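Leucine aminopeptidase 1 (Caenorhabditis elegans, PDB 2HC9) is a zinc-dependent M17 aminopeptidase that releases N-terminal amino acids, preferably leucine, from peptides and probably serves as a digestive enzyme. Local coordinates at residues D343-A348 / L439-H444; Y347-L352 / E449-L454. The protein carries 1 engineered substitution. One frame throughout, in Å; residues are numbered along the deposited sequence.

Contact 1 (D343-A348 / L439-H444). Engineered in segment 439-444: L440 (natural residue Phe).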
ATOM      1  N   ASP A 343     -31.940  13.104  -4.948  1.00 15.87           N
ATOM      2  CA  ASP A 343     -33.396  12.909  -4.864  1.00 14.46           C
ATOM      3  C   ASP A 343     -34.053  13.910  -3.899  1.00 14.41           C
ATOM      4  O   ASP A 343     -35.127  14.452  -4.185  1.00 16.72           O
ATOM      5  CB  ASP A 343     -33.708  11.492  -4.395  1.00 16.19           C
ATOM      6  CG  ASP A 343     -33.487  10.436  -5.478  1.00 16.79           C
ATOM      7  OD1 ASP A 343     -33.187  10.786  -6.652  1.00 15.69           O
ATOM      8  OD2 ASP A 343     -33.621   9.243  -5.123  1.00 16.24           O
ATOM      9  N   GLY A 344     -33.416  14.136  -2.749  1.00 13.78           N
ATOM     10  CA  GLY A 344     -34.017  15.023  -1.723  1.00 15.52           C
ATOM     11  C   GLY A 344     -34.155  16.452  -2.227  1.00 17.23           C
ATOM     12  O   GLY A 344     -35.191  17.108  -2.013  1.00 15.19           O
ATOM     13  N   VAL A 345     -33.131  16.931  -2.927  1.00 15.33           N
ATOM     14  CA  VAL A 345     -33.132  18.287  -3.441  0.50 17.79           C
ATOM     15  C   VAL A 345     -34.124  18.431  -4.628  1.00 18.10           C
ATOM     16  O   VAL A 345     -34.849  19.425  -4.747  1.00 16.37           O
ATOM     17  CB  VAL A 345     -31.677  18.711  -3.790  0.50 17.94           C
ATOM     18  CG1 VAL A 345     -31.659  19.941  -4.595  0.50 16.87           C
ATOM     19  CG2 VAL A 345     -30.849  18.933  -2.516  0.50 15.99           C
ATOM     20  N   PHE A 346     -34.173  17.424  -5.487  1.00 15.29           N
ATOM     21  CA  PHE A 346     -35.177  17.428  -6.549  1.00 15.68           C
ATOM     22  C   PHE A 346     -36.611  17.428  -5.991  1.00 17.87           C
ATOM     23  O   PHE A 346     -37.478  18.201  -6.416  1.00 16.84           O
ATOM     24  CB  PHE A 346     -35.000  16.251  -7.512  1.00 17.63           C
ATOM     25  CG  PHE A 346     -35.946  16.312  -8.676  1.00 15.40           C
ATOM     26  CD1 PHE A 346     -35.657  17.137  -9.771  1.00 17.35           C
ATOM     27  CD2 PHE A 346     -37.138  15.582  -8.670  1.00 16.29           C
ATOM     28  CE1 PHE A 346     -36.555  17.205 -10.864  1.00 19.34           C
ATOM     29  CE2 PHE A 346     -38.048  15.667  -9.728  1.00 19.05           C
ATOM     30  CZ  PHE A 346     -37.742  16.473 -10.841  1.00 19.18           C
ATOM     31  N   TYR A 347     -36.852  16.576  -5.019  1.00 15.36           N
ATOM     32  CA  TYR A 347     -38.145  16.585  -4.335  1.00 16.39           C
ATOM     33  C   TYR A 347     -38.488  17.958  -3.759  1.00 14.39           C
ATOM     34  O   TYR A 347     -39.630  18.437  -3.920  1.00 18.01           O
ATOM     35  CB  TYR A 347     -38.166  15.531  -3.226  1.00 16.05           C
ATOM     36  CG  TYR A 347     -39.524  15.359  -2.566  1.00 17.64           C
ATOM     37  CD1 TYR A 347     -40.424  14.412  -3.039  1.00 15.67           C
ATOM     38  CD2 TYR A 347     -39.901  16.155  -1.473  1.00 16.99           C
ATOM     39  CE1 TYR A 347     -41.671  14.219  -2.413  1.00 16.66           C
ATOM     40  CE2 TYR A 347     -41.144  15.974  -0.854  1.00 15.90           C
ATOM     41  CZ  TYR A 347     -42.003  15.012  -1.320  1.00 20.98           C
ATOM     42  OH  TYR A 347     -43.219  14.846  -0.685  1.00 20.33           O
ATOM     43  N   ALA A 348     -37.529  18.584  -3.075  1.00 17.26           N
ATOM     44  CA  ALA A 348     -37.759  19.897  -2.475  1.00 16.66           C
ATOM     45  C   ALA A 348     -38.138  20.911  -3.540  1.00 18.37           C
ATOM     46  O   ALA A 348     -39.043  21.715  -3.320  1.00 16.71           O
ATOM     47  CB  ALA A 348     -36.518  20.383  -1.705  1.00 16.24           C
ATOM     48  N   LEU A 439     -21.691  19.026  -7.012  1.00 16.07           N
ATOM     49  CA  LEU A 439     -22.238  19.227  -8.365  1.00 15.51           C
ATOM     50  C   LEU A 439     -23.043  18.030  -8.835  1.00 17.24           C
ATOM     51  O   LEU A 439     -23.964  18.190  -9.630  1.00 17.08           O
ATOM     52  CB  LEU A 439     -21.108  19.516  -9.374  1.00 15.51           C
ATOM     53  CG  LEU A 439     -20.437  20.892  -9.214  1.00 15.82           C
ATOM     54  CD1 LEU A 439     -19.227  20.963 -10.189  1.00 15.12           C
ATOM     55  CD2 LEU A 439     -21.443  22.007  -9.478  1.00 15.02           C
ATOM     56  N   LEU A 440     -22.714  16.829  -8.352  1.00 15.25           N
ATOM     57  CA  LEU A 440     -23.553  15.672  -8.683  1.00 12.86           C
ATOM     58  C   LEU A 440     -24.975  15.935  -8.152  1.00 15.03           C
ATOM     59  O   LEU A 440     -25.948  15.706  -8.861  1.00 14.17           O
ATOM     60  CB  LEU A 440     -22.996  14.369  -8.068  1.00 14.78           C
ATOM     61  CG  LEU A 440     -23.783  13.071  -8.301  1.00 15.20           C
ATOM     62  CD1 LEU A 440     -25.099  12.899  -7.473  1.00 13.44           C
ATOM     63  CD2 LEU A 440     -23.966  12.751  -9.832  1.00 14.72           C
ATOM     64  N   ILE A 441     -25.076  16.425  -6.916  1.00 14.95           N
ATOM     65  CA  ILE A 441     -26.387  16.773  -6.340  1.00 16.11           C
ATOM     66  C   ILE A 441     -27.080  17.837  -7.202  1.00 16.64           C
ATOM     67  O   ILE A 441     -28.236  17.658  -7.648  1.00 16.42           O
ATOM     68  CB  ILE A 441     -26.229  17.313  -4.887  1.00 14.42           C
ATOM     69  CG1 ILE A 441     -25.610  16.245  -3.967  1.00 14.96           C
ATOM     70  CG2 ILE A 441     -27.591  17.760  -4.338  1.00 14.71           C
ATOM     71  CD1 ILE A 441     -25.062  16.816  -2.647  1.00 15.54           C
ATOM     72  N   GLY A 442     -26.380  18.937  -7.449  1.00 15.56           N
ATOM     73  CA  GLY A 442     -26.985  20.062  -8.178  1.00 16.70           C
ATOM     74  C   GLY A 442     -27.345  19.771  -9.622  1.00 19.81           C
ATOM     75  O   GLY A 442     -28.217  20.423 -10.189  1.00 17.86           O
ATOM     76  N   ALA A 443     -26.687  18.785 -10.224  1.00 15.61           N
ATOM     77  CA  ALA A 443     -26.972  18.416 -11.615  1.00 15.29           C
ATOM     78  C   ALA A 443     -28.427  17.968 -11.824  1.00 20.86           C
ATOM     79  O   ALA A 443     -28.908  17.907 -12.949  1.00 20.82           O
ATOM     80  CB  ALA A 443     -25.989  17.305 -12.087  1.00 16.60           C
ATOM     81  N   HIS A 444     -29.121  17.643 -10.737  1.00 19.48           N
ATOM     82  CA  HIS A 444     -30.498  17.162 -10.819  1.00 15.50           C
ATOM     83  C   HIS A 444     -31.526  18.268 -10.591  1.00 19.99           C
ATOM     84  O   HIS A 444     -32.738  18.041 -10.744  1.00 18.54           O
ATOM     85  CB  HIS A 444     -30.678  15.983  -9.849  1.00 13.74           C
ATOM     86  CG  HIS A 444     -29.849  14.802 -10.260  1.00 15.12           C
ATOM     87  ND1 HIS A 444     -30.288  13.886 -11.191  1.00 19.07           N
ATOM     88  CD2 HIS A 444     -28.546  14.513 -10.032  1.00 16.86           C
ATOM     89  CE1 HIS A 444     -29.313  13.033 -11.460  1.00 16.70           C
ATOM     90  NE2 HIS A 444     -28.240  13.394 -10.773  1.00 18.34           N
TER
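I441 meets V345 at a single pair of methyl groups, and this touch carries the apolar half of the contact between 439-444 and helix 337-350. In one of the two conformers modelled for V345, its CG2 lies 3.9 Å from CG2 of I441, and the two side chains cross at about a right angle, so they meet at branch ends and not along their lengths. In I441 this CG2 stands anti to the backbone N.

Three residues on, H444 contributes its backbone. Its carbonyl O comes to 3.2 Å from F346 CD1, arriving at the ring edge near the ring plane; the partners are thus a carbonyl oxygen and the rim of CH groups, with no conventional hydrogen bond. With CG anti to the backbone N (chi1 -175°), the F346 ring is carried toward H444, and its edge meets the carbonyl O. The imidazole of H444 leads elsewhere: its ND1 is hydrogen-bonded to S324 OG, which ties the ring down apart from the F346 contact.

Around this join, I441 also packs on L341 and on R338, a predicted active-site residue, within helix 337-350. H444 rests on A342 of the same helix and on M421 of strand 421-422, and both V345 and I441 reach D359 of strand 356-361.

Contact 2 (Y347-L352 / E449-L454)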
ATOM      1  N   TYR A 347     -36.852  16.576  -5.019  1.00 15.36           N
ATOM      2  CA  TYR A 347     -38.145  16.585  -4.335  1.00 16.39           C
ATOM      3  C   TYR A 347     -38.488  17.958  -3.759  1.00 14.39           C
ATOM      4  O   TYR A 347     -39.630  18.437  -3.920  1.00 18.01           O
ATOM      5  CB  TYR A 347     -38.166  15.531  -3.226  1.00 16.05           C
ATOM      6  CG  TYR A 347     -39.524  15.359  -2.566  1.00 17.64           C
ATOM      7  CD1 TYR A 347     -40.424  14.412  -3.039  1.00 15.67           C
ATOM      8  CD2 TYR A 347     -39.901  16.155  -1.473  1.00 16.99           C
ATOM      9  CE1 TYR A 347     -41.671  14.219  -2.413  1.00 16.66           C
ATOM     10  CE2 TYR A 347     -41.144  15.974  -0.854  1.00 15.90           C
ATOM     11  CZ  TYR A 347     -42.003  15.012  -1.320  1.00 20.98           C
ATOM     12  OH  TYR A 347     -43.219  14.846  -0.685  1.00 20.33           O
ATOM     13  N   ALA A 348     -37.529  18.584  -3.075  1.00 17.26           N
ATOM     14  CA  ALA A 348     -37.759  19.897  -2.475  1.00 16.66           C
ATOM     15  C   ALA A 348     -38.138  20.911  -3.540  1.00 18.37           C
ATOM     16  O   ALA A 348     -39.043  21.715  -3.320  1.00 16.71           O
ATOM     17  CB  ALA A 348     -36.518  20.383  -1.705  1.00 16.24           C
ATOM     18  N   LYS A 349     -37.461  20.868  -4.687  1.00 17.83           N
ATOM     19  CA  LYS A 349     -37.777  21.805  -5.779  1.00 19.56           C
ATOM     20  C   LYS A 349     -39.131  21.496  -6.395  1.00 20.73           C
ATOM     21  O   LYS A 349     -39.980  22.364  -6.468  1.00 19.50           O
ATOM     22  CB  LYS A 349     -36.711  21.777  -6.893  1.00 17.37           C
ATOM     23  CG  LYS A 349     -37.045  22.762  -8.026  1.00 21.14           C
ATOM     24  CD  LYS A 349     -36.021  22.705  -9.152  1.00 22.66           C
ATOM     25  CE  LYS A 349     -36.398  23.747 -10.233  1.00 27.61           C
ATOM     26  NZ  LYS A 349     -35.469  23.704 -11.361  1.00 29.91           N
ATOM     27  N   GLU A 350     -39.299  20.247  -6.841  0.50 19.09           N
ATOM     28  CA  GLU A 350     -40.404  19.833  -7.714  0.50 22.50           C
ATOM     29  C   GLU A 350     -41.717  19.682  -6.943  0.50 22.46           C
ATOM     30  O   GLU A 350     -42.759  20.187  -7.371  0.50 23.10           O
ATOM     31  CB  GLU A 350     -40.039  18.522  -8.442  0.50 21.14           C
ATOM     32  CG  GLU A 350     -41.175  17.792  -9.176  0.50 23.22           C
ATOM     33  CD  GLU A 350     -41.640  18.496 -10.448  0.50 27.69           C
ATOM     34  OE1 GLU A 350     -42.786  18.236 -10.887  0.50 24.17           O
ATOM     35  OE2 GLU A 350     -40.875  19.306 -11.013  0.50 24.05           O
ATOM     36  N   THR A 351     -41.661  18.978  -5.817  1.00 20.88           N
ATOM     37  CA  THR A 351     -42.852  18.620  -5.059  1.00 17.87           C
ATOM     38  C   THR A 351     -43.170  19.673  -4.015  1.00 20.17           C
ATOM     39  O   THR A 351     -44.312  20.131  -3.918  1.00 18.22           O
ATOM     40  CB  THR A 351     -42.749  17.221  -4.449  1.00 20.07           C
ATOM     41  OG1 THR A 351     -42.631  16.282  -5.513  1.00 22.69           O
ATOM     42  CG2 THR A 351     -44.046  16.891  -3.642  1.00 21.68           C
ATOM     43  N   LEU A 352     -42.166  20.092  -3.250  1.00 18.36           N
ATOM     44  CA  LEU A 352     -42.409  21.099  -2.213  1.00 18.28           C
ATOM     45  C   LEU A 352     -42.448  22.536  -2.708  1.00 19.14           C
ATOM     46  O   LEU A 352     -42.864  23.417  -1.959  1.00 19.95           O
ATOM     47  CB  LEU A 352     -41.398  20.972  -1.063  1.00 16.17           C
ATOM     48  CG  LEU A 352     -41.396  19.585  -0.421  1.00 15.47           C
ATOM     49  CD1 LEU A 352     -40.347  19.539   0.705  1.00 19.19           C
ATOM     50  CD2 LEU A 352     -42.826  19.216   0.102  1.00 19.24           C
ATOM     51  N   GLU A 449     -30.605  26.676 -10.905  1.00 18.34           N
ATOM     52  CA  GLU A 449     -31.113  27.705 -11.847  1.00 22.19           C
ATOM     53  C   GLU A 449     -32.524  28.154 -11.431  1.00 21.60           C
ATOM     54  O   GLU A 449     -33.400  27.322 -11.161  1.00 21.28           O
ATOM     55  CB  GLU A 449     -31.164  27.154 -13.287  1.00 27.36           C
ATOM     56  CG  GLU A 449     -32.037  25.902 -13.426  1.00 35.28           C
ATOM     57  CD  GLU A 449     -32.209  25.392 -14.865  1.00 50.85           C
ATOM     58  OE1 GLU A 449     -31.798  26.097 -15.815  1.00 53.21           O
ATOM     59  OE2 GLU A 449     -32.762  24.273 -15.034  1.00 49.76           O
ATOM     60  N   GLY A 450     -32.738  29.470 -11.377  1.00 22.26           N
ATOM     61  CA  GLY A 450     -34.054  30.019 -11.023  1.00 22.51           C
ATOM     62  C   GLY A 450     -34.398  30.080  -9.536  1.00 22.38           C
ATOM     63  O   GLY A 450     -35.468  30.578  -9.161  1.00 20.34           O
ATOM     64  N   LEU A 451     -33.513  29.566  -8.678  1.00 18.32           N
ATOM     65  CA  LEU A 451     -33.758  29.553  -7.233  1.00 19.41           C
ATOM     66  C   LEU A 451     -32.438  29.718  -6.496  1.00 19.49           C
ATOM     67  O   LEU A 451     -31.422  30.018  -7.118  1.00 19.57           O
ATOM     68  CB  LEU A 451     -34.501  28.269  -6.788  1.00 22.21           C
ATOM     69  CG  LEU A 451     -33.990  26.871  -7.210  1.00 20.59           C
ATOM     70  CD1 LEU A 451     -32.794  26.384  -6.367  1.00 19.10           C
ATOM     71  CD2 LEU A 451     -35.126  25.891  -7.086  1.00 21.97           C
ATOM     72  N   ARG A 452     -32.442  29.575  -5.166  1.00 16.46           N
ATOM     73  CA  ARG A 452     -31.173  29.593  -4.439  1.00 13.94           C
ATOM     74  C   ARG A 452     -30.918  28.194  -3.881  1.00 20.54           C
ATOM     75  O   ARG A 452     -31.776  27.625  -3.213  1.00 19.33           O
ATOM     76  CB  ARG A 452     -31.214  30.629  -3.306  1.00 16.03           C
ATOM     77  CG  ARG A 452     -31.334  32.081  -3.858  1.00 19.83           C
ATOM     78  CD  ARG A 452     -31.292  33.116  -2.747  1.00 23.29           C
ATOM     79  NE  ARG A 452     -32.346  32.843  -1.766  1.00 24.99           N
ATOM     80  CZ  ARG A 452     -32.347  33.291  -0.517  1.00 28.40           C
ATOM     81  NH1 ARG A 452     -31.346  34.060  -0.087  1.00 24.54           N
ATOM     82  NH2 ARG A 452     -33.360  32.968   0.304  1.00 25.14           N
ATOM     83  N   TRP A 453     -29.745  27.641  -4.197  1.00 16.94           N
ATOM     84  CA  TRP A 453     -29.364  26.308  -3.760  1.00 16.52           C
ATOM     85  C   TRP A 453     -28.013  26.430  -3.083  1.00 17.02           C
ATOM     86  O   TRP A 453     -27.088  27.030  -3.633  1.00 17.38           O
ATOM     87  CB  TRP A 453     -29.275  25.321  -4.956  1.00 16.78           C
ATOM     88  CG  TRP A 453     -28.543  24.025  -4.581  1.00 19.41           C
ATOM     89  CD1 TRP A 453     -28.833  23.181  -3.537  1.00 18.73           C
ATOM     90  CD2 TRP A 453     -27.395  23.471  -5.237  1.00 16.98           C
ATOM     91  NE1 TRP A 453     -27.920  22.133  -3.498  1.00 18.31           N
ATOM     92  CE2 TRP A 453     -27.043  22.282  -4.547  1.00 18.87           C
ATOM     93  CE3 TRP A 453     -26.627  23.865  -6.348  1.00 17.16           C
ATOM     94  CZ2 TRP A 453     -25.945  21.500  -4.921  1.00 16.69           C
ATOM     95  CZ3 TRP A 453     -25.542  23.075  -6.722  1.00 15.86           C
ATOM     96  CH2 TRP A 453     -25.218  21.907  -6.021  1.00 16.63           C
ATOM     97  N   LEU A 454     -27.890  25.852  -1.889  1.00 13.59           N
ATOM     98  CA  LEU A 454     -26.627  25.838  -1.185  1.00 16.62           C
ATOM     99  C   LEU A 454     -26.378  24.442  -0.634  1.00 16.34           C
ATOM    100  O   LEU A 454     -27.209  23.885   0.104  1.00 15.43           O
ATOM    101  CB  LEU A 454     -26.598  26.884  -0.060  1.00 16.30           C
ATOM    102  CG  LEU A 454     -25.257  27.031   0.664  1.00 15.14           C
ATOM    103  CD1 LEU A 454     -24.901  28.511   1.008  1.00 14.21           C
ATOM    104  CD2 LEU A 454     -25.137  26.095   1.922  1.00 15.08           C
TER
HETATM  105  O   HOH W   1     -33.283  24.840  -9.971  1.00 22.00           O
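K349 lays its aliphatic chain across L451, and the packed part of the contact is confined to this one pair. L451 CD2 sits 3.8 Å from K349 CG and 3.9 Å from K349 CD, with CE scarcely farther, so a single methyl is covered by three successive methylenes of the lysine. The fit depends on the fully stretched shape of K349, whose CG is anti to the backbone N (chi1 -180°) and whose every later torsion is also close to 180°. L451 answers with CG placed between its own backbone N and carbonyl carbon (chi1 51°), a crowded position.

Both side chains also touch I357 of strand 356-361, which runs parallel to strand 452-457 in the mixed central sheet of the catalytic domain. Helix 337-350 lies along one face of that sheet, whereas R452 and L454, alternating with L451 and W453, turn to helix 383-396; this is the layering of an alpha/beta/alpha sandwich.

Toward solvent the chemistry changes and the grip slackens. K349 NZ is 4.2 Å from E449 O, too far for a direct bond, and a water spans the interval: it accepts from K349 NZ at 2.8 Å and donates to E449 O at 2.8 Å. The carboxylate of exposed E449 stays looser still, its OE2 4.6 Å from K349 NZ, a separation that leaves attraction between opposite charges but no salt bridge. Replacing K349 by an alanine takes away shaft and ammonium together, which is likely to uncover the CD2 methyl of L451 and leave the bridging water without its lysine donor and the E449 carboxylate without its nearby positive charge.

In the fold
Helix 337-350 serves both contacts, first against helix 433-442 and the turn after it, then, around its C-terminal end, against the approach to strand 452-457. Contact 1 is mostly buried and borders R338, a predicted active-site residue, with a zinc ion about 11 Å from the I441 side chain; contact 2 is at the surface, away from the annotated sites. The pair illustrates how the chemistry along one helix follows depth: methyl packing and a carbonyl at a ring edge inside, a lysine with an apolar shaft and a water-bridged, charged head outside. With centres about 8 Å apart they are joined by W453, whose CH2 lies 3.3 Å from G442 CA and whose NE1 is hydrogen-bonded to D359 OD1.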